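Local coordinates for protein 1H-3-hydroxy-4-oxoquinoline 2,4-dioxygenase (Pseudomonas putida, PDB 3IBT) that cleaves the N-heteroaromatic ring of 3-hydroxy-1H-quinolin-4-one with molecular oxygen and no cofactor, giving N-formylanthranilate and carbon monoxide in oxoquinoline degradation, at residues V6-S14 with V50-A60; I117-P125 with Y189-M199. All blocks are in the same frame, centred on the assembly; numbering follows the deposited sequence.

Interaction 1: residues V6-S14 with V50-A60; sequences VNGTLMTYS and VICPDWRGHDA
Ser14 and Cys52 form an antiparallel hydrogen-bonded pair, with Ser14 N to Cys52 O and Cys52 N to Ser14 O both 3.0 Å, docking strand 9-16 on strand 49-53 in the alpha/beta-hydrolase sheet. Tyr13 and Pro53, the neighbouring non-hydrogen-bonded pair, sit on the other face with CB atoms 4.2 Å apart. This end is tightly packed: Ile51 CG2 meets the Tyr13 ring obliquely, and Phe80 meets it edge-to-face. Selenomethionine Met11, bent at chi3 (44°), brings CE to the edge of the Trp55 indole, 3.9 Å from CE3.

The solvent side is looser: the type II' turn Val6-Thr9, exposed at Asn7 and Gly8, closes over buried Arg56 without a hydrogen bond to its guanidinium. Gly8 N, also a donor, meets the edge, and Thr9 OG1 lies over one face; NH2 forms a salt bridge with Asp76. With an alanine in place of Arg56, Asp76 would probably lose its salt-bridge partner and a gap open beside Gly8 and Thr9.

Thr12 OG1 donates to Asp54 OD2 (2.7 Å) on its anti side, 22° out of the carboxylate plane. With Asp33 OD1 close to Asp54 OD1, this donor probably helps the buried carboxylate tolerate a like charge.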
loop_
_atom_site.group_PDB
_atom_site.type_symbol
_atom_site.label_atom_id
_atom_site.label_comp_id
_atom_site.label_asym_id
_atom_site.label_seq_id
_atom_site.Cartn_x
_atom_site.Cartn_y
_atom_site.Cartn_z
ATOM N N VAL A 6 8.781 2.713 -17.314
ATOM C CA VAL A 6 9.481 1.482 -17.001
ATOM C C VAL A 6 8.769 0.332 -17.694
ATOM O O VAL A 6 7.567 0.427 -18.009
ATOM C CB VAL A 6 9.566 1.238 -15.442
ATOM C CG1 VAL A 6 10.614 2.142 -14.809
ATOM C CG2 VAL A 6 8.219 1.454 -14.769
ATOM N N ASN A 7 9.517 -0.742 -17.945
ATOM C CA ASN A 7 8.932 -1.987 -18.397
ATOM C C ASN A 7 7.896 -1.732 -19.501
ATOM O O ASN A 7 8.188 -1.043 -20.486
ATOM C CB ASN A 7 8.298 -2.695 -17.202
ATOM C CG ASN A 7 8.548 -4.169 -17.233
ATOM O OD1 ASN A 7 7.897 -4.853 -18.194
ATOM N ND2 ASN A 7 9.534 -4.671 -16.296
ATOM N N GLY A 8 6.678 -2.244 -19.316
ATOM C CA GLY A 8 5.641 -2.145 -20.353
ATOM C C GLY A 8 5.100 -0.740 -20.597
ATOM O O GLY A 8 4.694 -0.406 -21.720
ATOM N N THR A 9 5.075 0.078 -19.539
ATOM C CA THR A 9 4.462 1.409 -19.638
ATOM C C THR A 9 5.108 2.496 -18.795
ATOM O O THR A 9 6.324 2.476 -18.493
ATOM C CB THR A 9 2.945 1.393 -19.260
ATOM O OG1 THR A 9 2.780 0.770 -17.928
ATOM C CG2 THR A 9 2.091 0.689 -20.415
ATOM N N LEU A 10 4.246 3.461 -18.439
ATOM C CA LEU A 10 4.662 4.559 -17.626
ATOM C C LEU A 10 3.997 4.548 -16.246
ATOM O O LEU A 10 3.033 3.811 -15.990
ATOM C CB LEU A 10 4.361 5.865 -18.342
ATOM C CG LEU A 10 4.767 7.096 -17.530
ATOM C CD1 LEU A 10 5.811 7.880 -18.256
ATOM C CD2 LEU A 10 3.545 7.942 -17.244
HETATM N N MSE A 11 4.564 5.372 -15.364
HETATM C CA MSE A 11 3.920 5.821 -14.144
HETATM C C MSE A 11 4.456 7.231 -13.854
HETATM O O MSE A 11 5.719 7.454 -13.771
HETATM C CB MSE A 11 4.273 4.876 -13.000
HETATM C CG MSE A 11 5.583 4.127 -13.263
HETATM SE SE MSE A 11 5.834 2.496 -12.167
HETATM C CE MSE A 11 4.024 1.590 -12.228
ATOM N N THR A 12 3.483 8.180 -13.727
ATOM C CA THR A 12 3.831 9.506 -13.241
ATOM C C THR A 12 4.256 9.387 -11.768
ATOM O O THR A 12 3.706 8.562 -11.018
ATOM C CB THR A 12 2.665 10.519 -13.414
ATOM O OG1 THR A 12 1.383 9.842 -13.253
ATOM C CG2 THR A 12 2.735 11.240 -14.839
ATOM N N TYR A 13 5.257 10.153 -11.343
ATOM C CA TYR A 13 5.669 10.087 -9.941
ATOM C C TYR A 13 6.057 11.446 -9.396
ATOM O O TYR A 13 6.602 12.280 -10.121
ATOM C CB TYR A 13 6.791 9.056 -9.731
ATOM C CG TYR A 13 8.185 9.524 -10.104
ATOM C CD1 TYR A 13 9.004 10.149 -9.163
ATOM C CD2 TYR A 13 8.699 9.334 -11.392
ATOM C CE1 TYR A 13 10.300 10.593 -9.493
ATOM C CE2 TYR A 13 10.005 9.778 -11.728
ATOM C CZ TYR A 13 10.786 10.407 -10.768
ATOM O OH TYR A 13 12.040 10.837 -11.056
ATOM N N SER A 14 5.768 11.674 -8.112
ATOM C CA SER A 14 6.141 12.937 -7.443
ATOM C C SER A 14 7.406 12.752 -6.632
ATOM O O SER A 14 7.699 11.639 -6.142
ATOM C CB SER A 14 5.024 13.484 -6.536
ATOM O OG SER A 14 4.922 12.736 -5.322
ATOM N N VAL A 50 11.647 11.840 -1.034
ATOM C CA VAL A 50 10.372 11.103 -1.035
ATOM C C VAL A 50 9.704 10.991 -2.379
ATOM O O VAL A 50 9.253 11.998 -2.942
ATOM C CB VAL A 50 9.351 11.684 -0.062
ATOM C CG1 VAL A 50 8.038 10.959 -0.208
ATOM C CG2 VAL A 50 9.861 11.602 1.373
ATOM N N ILE A 51 9.594 9.748 -2.857
ATOM C CA ILE A 51 9.010 9.449 -4.163
ATOM C C ILE A 51 7.631 8.790 -4.049
ATOM O O ILE A 51 7.537 7.662 -3.597
ATOM C CB ILE A 51 9.913 8.510 -4.983
ATOM C CG1 ILE A 51 11.396 8.889 -4.830
ATOM C CG2 ILE A 51 9.464 8.518 -6.417
ATOM C CD1 ILE A 51 12.207 8.972 -6.167
ATOM N N CYS A 52 6.570 9.474 -4.457
ATOM C CA CYS A 52 5.272 8.828 -4.478
ATOM C C CYS A 52 4.922 8.451 -5.923
ATOM O O CYS A 52 4.487 9.316 -6.690
ATOM C CB CYS A 52 4.196 9.730 -3.887
ATOM S SG CYS A 52 4.482 10.183 -2.172
ATOM N N PRO A 53 5.142 7.174 -6.327
ATOM C CA PRO A 53 4.712 6.706 -7.672
ATOM C C PRO A 53 3.216 6.368 -7.904
ATOM O O PRO A 53 2.440 6.225 -6.974
ATOM C CB PRO A 53 5.593 5.475 -7.937
ATOM C CG PRO A 53 6.283 5.150 -6.644
ATOM C CD PRO A 53 5.869 6.131 -5.578
ATOM N N ASP A 54 2.833 6.294 -9.175
ATOM C CA ASP A 54 1.464 5.942 -9.569
ATOM C C ASP A 54 1.502 4.668 -10.392
ATOM O O ASP A 54 1.951 4.659 -11.553
ATOM C CB ASP A 54 0.793 7.052 -10.394
ATOM C CG ASP A 54 1.038 8.435 -9.831
ATOM O OD1 ASP A 54 1.332 8.512 -8.597
ATOM O OD2 ASP A 54 0.925 9.429 -10.608
ATOM N N TRP A 55 1.012 3.606 -9.773
ATOM C CA TRP A 55 0.930 2.300 -10.381
ATOM C C TRP A 55 0.472 2.320 -11.851
ATOM O O TRP A 55 -0.311 3.195 -12.250
ATOM C CB TRP A 55 -0.047 1.498 -9.541
ATOM C CG TRP A 55 0.468 1.123 -8.202
ATOM C CD1 TRP A 55 -0.208 1.174 -7.004
ATOM C CD2 TRP A 55 1.753 0.579 -7.914
ATOM N NE1 TRP A 55 0.596 0.700 -5.984
ATOM C CE2 TRP A 55 1.802 0.326 -6.522
ATOM C CE3 TRP A 55 2.873 0.278 -8.700
ATOM C CZ2 TRP A 55 2.931 -0.195 -5.901
ATOM C CZ3 TRP A 55 3.996 -0.241 -8.078
ATOM C CH2 TRP A 55 4.017 -0.472 -6.692
ATOM N N ARG A 56 0.960 1.363 -12.645
ATOM C CA ARG A 56 0.363 1.094 -13.956
ATOM C C ARG A 56 -1.120 1.472 -14.019
ATOM O O ARG A 56 -1.902 1.031 -13.189
ATOM C CB ARG A 56 0.474 -0.393 -14.301
ATOM C CG ARG A 56 1.504 -0.706 -15.336
ATOM C CD ARG A 56 1.485 -2.211 -15.758
ATOM N NE ARG A 56 2.930 -2.594 -15.978
ATOM C CZ ARG A 56 3.598 -2.411 -17.202
ATOM N NH1 ARG A 56 2.946 -1.863 -18.369
ATOM N NH2 ARG A 56 4.931 -2.784 -17.241
ATOM N N GLY A 57 -1.517 2.284 -14.986
ATOM C CA GLY A 57 -2.940 2.550 -15.189
ATOM C C GLY A 57 -3.519 3.563 -14.234
ATOM O O GLY A 57 -4.678 3.986 -14.381
ATOM N N HIS A 58 -2.699 3.948 -13.259
ATOM C CA HIS A 58 -3.100 4.880 -12.228
ATOM C C HIS A 58 -2.613 6.313 -12.434
ATOM O O HIS A 58 -2.950 7.214 -11.657
ATOM C CB HIS A 58 -2.655 4.348 -10.883
ATOM C CG HIS A 58 -3.448 3.167 -10.453
ATOM N ND1 HIS A 58 -3.044 1.875 -10.700
ATOM C CD2 HIS A 58 -4.663 3.076 -9.859
ATOM C CE1 HIS A 58 -3.953 1.035 -10.233
ATOM N NE2 HIS A 58 -4.944 1.739 -9.715
ATOM N N ASP A 59 -1.839 6.532 -13.488
ATOM C CA ASP A 59 -1.395 7.870 -13.802
ATOM C C ASP A 59 -2.591 8.790 -14.130
ATOM O O ASP A 59 -3.726 8.315 -14.330
ATOM C CB ASP A 59 -0.347 7.838 -14.927
ATOM C CG ASP A 59 -0.774 6.988 -16.130
ATOM O OD1 ASP A 59 -1.203 5.806 -15.927
ATOM O OD2 ASP A 59 -0.648 7.512 -17.283
ATOM N N ALA A 60 -2.331 10.104 -14.142
ATOM C CA ALA A 60 -3.326 11.116 -14.523
ATOM C C ALA A 60 -3.940 10.817 -15.899
ATOM O O ALA A 60 -5.012 11.325 -16.251
ATOM C CB ALA A 60 -2.694 12.515 -14.507
#

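Interaction 2: residues I117-P125 with Y189-M199; sequences IIIDWLLQP and YRTWGSPLDRM. Unlike the reference sequence in segment 117-125: Ile118 (reference Val).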
loop_
_atom_site.group_PDB
_atom_site.type_symbol
_atom_site.label_atom_id
_atom_site.label_comp_id
_atom_site.label_asym_id
_atom_site.label_seq_id
_atom_site.Cartn_x
_atom_site.Cartn_y
_atom_site.Cartn_z
ATOM N N ILE A 117 7.869 -0.944 5.571
ATOM C CA ILE A 117 6.678 -0.614 6.335
ATOM C C ILE A 117 5.497 -0.848 5.478
ATOM O O ILE A 117 5.496 -0.593 4.292
ATOM C CB ILE A 117 6.645 0.856 6.708
ATOM C CG1 ILE A 117 7.831 1.189 7.619
ATOM C CG2 ILE A 117 5.263 1.241 7.307
ATOM C CD1 ILE A 117 7.864 2.531 8.087
ATOM N N ILE A 118 4.463 -1.311 6.116
ATOM C CA ILE A 118 3.193 -1.561 5.476
ATOM C C ILE A 118 2.115 -0.894 6.313
ATOM O O ILE A 118 2.257 -0.769 7.526
ATOM C CB ILE A 118 2.946 -3.049 5.399
ATOM C CG1 ILE A 118 3.308 -3.701 6.747
ATOM C CG2 ILE A 118 3.781 -3.654 4.275
ATOM C CD1 ILE A 118 3.307 -5.171 6.704
ATOM N N ILE A 119 1.057 -0.445 5.672
ATOM C CA ILE A 119 0.052 0.328 6.358
ATOM C C ILE A 119 -1.314 -0.282 6.062
ATOM O O ILE A 119 -1.709 -0.409 4.909
ATOM C CB ILE A 119 0.091 1.799 5.925
ATOM C CG1 ILE A 119 1.453 2.398 6.261
ATOM C CG2 ILE A 119 -1.013 2.584 6.583
ATOM C CD1 ILE A 119 1.617 3.817 5.858
ATOM N N ASP A 120 -2.033 -0.684 7.097
ATOM C CA ASP A 120 -3.408 -1.064 6.921
ATOM C C ASP A 120 -3.614 -2.119 5.868
ATOM O O ASP A 120 -4.473 -1.982 4.992
ATOM C CB ASP A 120 -4.330 0.128 6.683
ATOM C CG ASP A 120 -5.558 0.052 7.592
ATOM O OD1 ASP A 120 -5.639 0.884 8.520
ATOM O OD2 ASP A 120 -6.400 -0.892 7.449
ATOM N N TRP A 121 -2.811 -3.173 5.996
ATOM C CA TRP A 121 -2.891 -4.407 5.243
ATOM C C TRP A 121 -3.610 -5.423 6.122
ATOM O O TRP A 121 -3.148 -5.704 7.250
ATOM C CB TRP A 121 -1.485 -4.914 5.128
ATOM C CG TRP A 121 -1.271 -5.889 4.063
ATOM C CD1 TRP A 121 -2.101 -6.178 3.039
ATOM C CD2 TRP A 121 -0.101 -6.667 3.871
ATOM N NE1 TRP A 121 -1.535 -7.101 2.236
ATOM C CE2 TRP A 121 -0.292 -7.409 2.709
ATOM C CE3 TRP A 121 1.099 -6.809 4.584
ATOM C CZ2 TRP A 121 0.672 -8.293 2.209
ATOM C CZ3 TRP A 121 2.081 -7.684 4.084
ATOM C CH2 TRP A 121 1.855 -8.410 2.899
ATOM N N LEU A 122 -4.710 -5.984 5.607
ATOM C CA LEU A 122 -5.533 -6.919 6.360
ATOM C C LEU A 122 -4.824 -8.261 6.502
ATOM O O LEU A 122 -4.735 -9.057 5.556
ATOM C CB LEU A 122 -6.905 -7.054 5.692
ATOM C CG LEU A 122 -7.943 -8.017 6.264
ATOM C CD1 LEU A 122 -8.532 -7.554 7.599
ATOM C CD2 LEU A 122 -9.025 -8.218 5.223
ATOM N N LEU A 123 -4.308 -8.496 7.701
ATOM C CA LEU A 123 -3.382 -9.589 7.892
ATOM C C LEU A 123 -4.043 -10.957 7.770
ATOM O O LEU A 123 -3.355 -11.976 7.546
ATOM C CB LEU A 123 -2.671 -9.460 9.218
ATOM C CG LEU A 123 -1.829 -8.210 9.287
ATOM C CD1 LEU A 123 -1.300 -8.081 10.692
ATOM C CD2 LEU A 123 -0.686 -8.177 8.293
ATOM N N GLN A 124 -5.373 -10.993 7.842
ATOM C CA GLN A 124 -6.045 -12.250 7.812
ATOM C C GLN A 124 -7.411 -12.074 7.143
ATOM O O GLN A 124 -8.199 -11.228 7.575
ATOM C CB GLN A 124 -6.178 -12.654 9.251
ATOM C CG GLN A 124 -6.351 -14.103 9.433
ATOM C CD GLN A 124 -5.495 -14.607 10.575
ATOM O OE1 GLN A 124 -4.260 -14.736 10.412
ATOM N NE2 GLN A 124 -6.133 -14.912 11.735
ATOM N N PRO A 125 -7.725 -12.872 6.095
ATOM C CA PRO A 125 -8.989 -12.626 5.391
ATOM C C PRO A 125 -10.132 -13.107 6.244
ATOM O O PRO A 125 -9.882 -13.844 7.188
ATOM C CB PRO A 125 -8.879 -13.504 4.125
ATOM C CG PRO A 125 -7.939 -14.588 4.474
ATOM C CD PRO A 125 -7.007 -14.042 5.540
ATOM N N TYR A 189 -4.380 -13.714 -1.851
ATOM C CA TYR A 189 -4.835 -14.456 -0.682
ATOM C C TYR A 189 -4.846 -15.960 -0.889
ATOM O O TYR A 189 -4.443 -16.701 0.007
ATOM C CB TYR A 189 -6.183 -13.958 -0.211
ATOM C CG TYR A 189 -6.023 -12.711 0.603
ATOM C CD1 TYR A 189 -6.022 -11.477 -0.004
ATOM C CD2 TYR A 189 -5.832 -12.778 1.978
ATOM C CE1 TYR A 189 -5.867 -10.346 0.729
ATOM C CE2 TYR A 189 -5.684 -11.643 2.712
ATOM C CZ TYR A 189 -5.699 -10.430 2.070
ATOM O OH TYR A 189 -5.522 -9.278 2.776
ATOM N N ARG A 190 -5.252 -16.373 -2.098
ATOM C CA ARG A 190 -5.378 -17.776 -2.512
ATOM C C ARG A 190 -4.031 -18.409 -2.644
ATOM O O ARG A 190 -3.888 -19.592 -2.456
ATOM C CB ARG A 190 -6.042 -17.861 -3.876
ATOM C CG ARG A 190 -7.414 -17.256 -3.930
ATOM C CD ARG A 190 -8.551 -18.306 -4.060
ATOM N NE ARG A 190 -9.807 -17.638 -4.419
ATOM C CZ ARG A 190 -10.042 -17.034 -5.600
ATOM N NH1 ARG A 190 -9.126 -16.993 -6.601
ATOM N NH2 ARG A 190 -11.220 -16.453 -5.786
ATOM N N THR A 191 -3.033 -17.616 -2.999
ATOM C CA THR A 191 -1.686 -18.135 -3.134
ATOM C C THR A 191 -1.029 -18.355 -1.768
ATOM O O THR A 191 -0.476 -19.422 -1.499
ATOM C CB THR A 191 -0.878 -17.189 -4.031
ATOM O OG1 THR A 191 -1.530 -17.142 -5.303
ATOM C CG2 THR A 191 0.595 -17.632 -4.199
ATOM N N TRP A 192 -1.125 -17.344 -0.906
ATOM C CA TRP A 192 -0.288 -17.257 0.283
ATOM C C TRP A 192 -1.064 -17.571 1.521
ATOM O O TRP A 192 -0.483 -17.902 2.576
ATOM C CB TRP A 192 0.277 -15.864 0.394
ATOM C CG TRP A 192 1.146 -15.496 -0.773
ATOM C CD1 TRP A 192 0.825 -14.679 -1.804
ATOM C CD2 TRP A 192 2.479 -15.962 -1.026
ATOM N NE1 TRP A 192 1.875 -14.612 -2.704
ATOM C CE2 TRP A 192 2.900 -15.387 -2.246
ATOM C CE3 TRP A 192 3.359 -16.817 -0.332
ATOM C CZ2 TRP A 192 4.155 -15.621 -2.790
ATOM C CZ3 TRP A 192 4.619 -17.050 -0.874
ATOM C CH2 TRP A 192 5.002 -16.453 -2.100
ATOM N N GLY A 193 -2.389 -17.475 1.395
ATOM C CA GLY A 193 -3.286 -17.695 2.521
ATOM C C GLY A 193 -3.544 -16.343 3.143
ATOM O O GLY A 193 -4.692 -15.921 3.224
ATOM N N SER A 194 -2.487 -15.638 3.558
ATOM C CA SER A 194 -2.657 -14.370 4.213
ATOM C C SER A 194 -1.363 -13.634 4.128
ATOM O O SER A 194 -0.305 -14.248 3.998
ATOM C CB SER A 194 -2.923 -14.619 5.699
ATOM O OG SER A 194 -1.782 -15.245 6.252
ATOM N N PRO A 195 -1.415 -12.306 4.258
ATOM C CA PRO A 195 -0.211 -11.552 4.533
ATOM C C PRO A 195 0.686 -12.203 5.576
ATOM O O PRO A 195 1.878 -12.282 5.367
ATOM C CB PRO A 195 -0.747 -10.262 5.057
ATOM C CG PRO A 195 -1.975 -10.077 4.348
ATOM C CD PRO A 195 -2.582 -11.427 4.124
ATOM N N LEU A 196 0.156 -12.675 6.694
ATOM C CA LEU A 196 1.029 -13.307 7.693
ATOM C C LEU A 196 1.834 -14.518 7.179
ATOM O O LEU A 196 3.015 -14.670 7.529
ATOM C CB LEU A 196 0.245 -13.712 8.934
ATOM C CG LEU A 196 -0.177 -12.505 9.760
ATOM C CD1 LEU A 196 -1.451 -12.927 10.514
ATOM C CD2 LEU A 196 0.977 -12.003 10.685
ATOM N N ASP A 197 1.196 -15.378 6.384
ATOM C CA ASP A 197 1.871 -16.523 5.787
ATOM C C ASP A 197 2.844 -16.067 4.741
ATOM O O ASP A 197 3.960 -16.559 4.669
ATOM C CB ASP A 197 0.869 -17.462 5.129
ATOM C CG ASP A 197 -0.014 -18.174 6.135
ATOM O OD1 ASP A 197 -0.012 -17.787 7.314
ATOM O OD2 ASP A 197 -0.711 -19.143 5.759
ATOM N N ARG A 198 2.418 -15.144 3.895
ATOM C CA ARG A 198 3.351 -14.547 2.948
ATOM C C ARG A 198 4.694 -14.220 3.631
ATOM O O ARG A 198 5.740 -14.740 3.231
ATOM C CB ARG A 198 2.717 -13.300 2.316
ATOM C CG ARG A 198 3.602 -12.506 1.424
ATOM C CD ARG A 198 4.271 -13.397 0.460
ATOM N NE ARG A 198 4.879 -12.679 -0.658
ATOM C CZ ARG A 198 6.100 -12.947 -1.102
ATOM N NH1 ARG A 198 6.605 -12.287 -2.139
ATOM N NH2 ARG A 198 6.822 -13.886 -0.494
HETATM N N MSE A 199 4.625 -13.408 4.689
HETATM C CA MSE A 199 5.777 -12.851 5.379
HETATM C C MSE A 199 6.573 -13.943 6.062
HETATM O O MSE A 199 7.812 -13.999 5.966
HETATM C CB MSE A 199 5.340 -11.766 6.389
HETATM C CG MSE A 199 4.847 -10.457 5.736
HETATM SE SE MSE A 199 4.241 -8.943 6.923
HETATM C CE MSE A 199 2.555 -9.702 7.683
#
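Pro195 lays its CB-CG edge on one face of the Trp121 indole: CB stands 3.6 Å from the centroid of the six-membered ring and only 5° off the ring normal, a CH-pi contact, while CG covers the indole at CE2, 3.6 Å away. The Trp121 side chain starts with CG trans to the backbone N (chi1 -161°), which brings the indole to the proline. Met199, a selenomethionine, comes to the same ring differently. Its SE is 5.1 Å from the six-membered centroid and 72° off the normal, an oblique Met-aromatic contact, and it also touches Ile118 CD1. The bend at chi3 carries Met199 CE onto Leu123 CD2 (3.6 Å), the two side chains crossing at about a right angle.

Residues 117-125 lead out of strand 115-119 into the largely helical insertion before strand 207-212, in which residues 189-199 lie; the insertion is consistent with the cap of the alpha/beta-hydrolase fold. Ser194 is the N-cap of helix 195-200, its OG accepting from Asp197 N at 3.0 Å.

Tyr189, at the end of helix 175-192, points its hydroxyl at the chain after Asp120. Its OH donates to Leu122 O (2.9 Å), lying in the carbonyl plane on a lone pair; Leu122 O lies at the edge of the Tyr189 ring, near its plane. Pro125 and Tyr189 run antiparallel alongside each other, with Pro125 CG set obliquely to the ring, 3.7 Å from Tyr189 CD2. Trp99 packs edge-to-face with both Trp121 and Tyr189.

Overall arrangement
Interactions 1 and 2 reach the same sheet from opposite sides of the chain's centre; their centres are 24 Å apart and their nearest atoms about 11 Å, without touching. Interaction 1 joins two sheet strands, whereas interaction 2 ties the chain beyond strand 115-119 to the end of helix 175-192 and the start of helix 195-200. The Trp55 side chain of interaction 1 is about 6 Å from that of Trp30 and about 8 Å from that of Thr94; in interaction 2, Trp121's is about 6 Å from that of Ser95. All three probably bind substrate. Asp120 probably raises the basicity of His244, the probable proton donor/acceptor, whose side chain lies about 6 Å from that of Leu122.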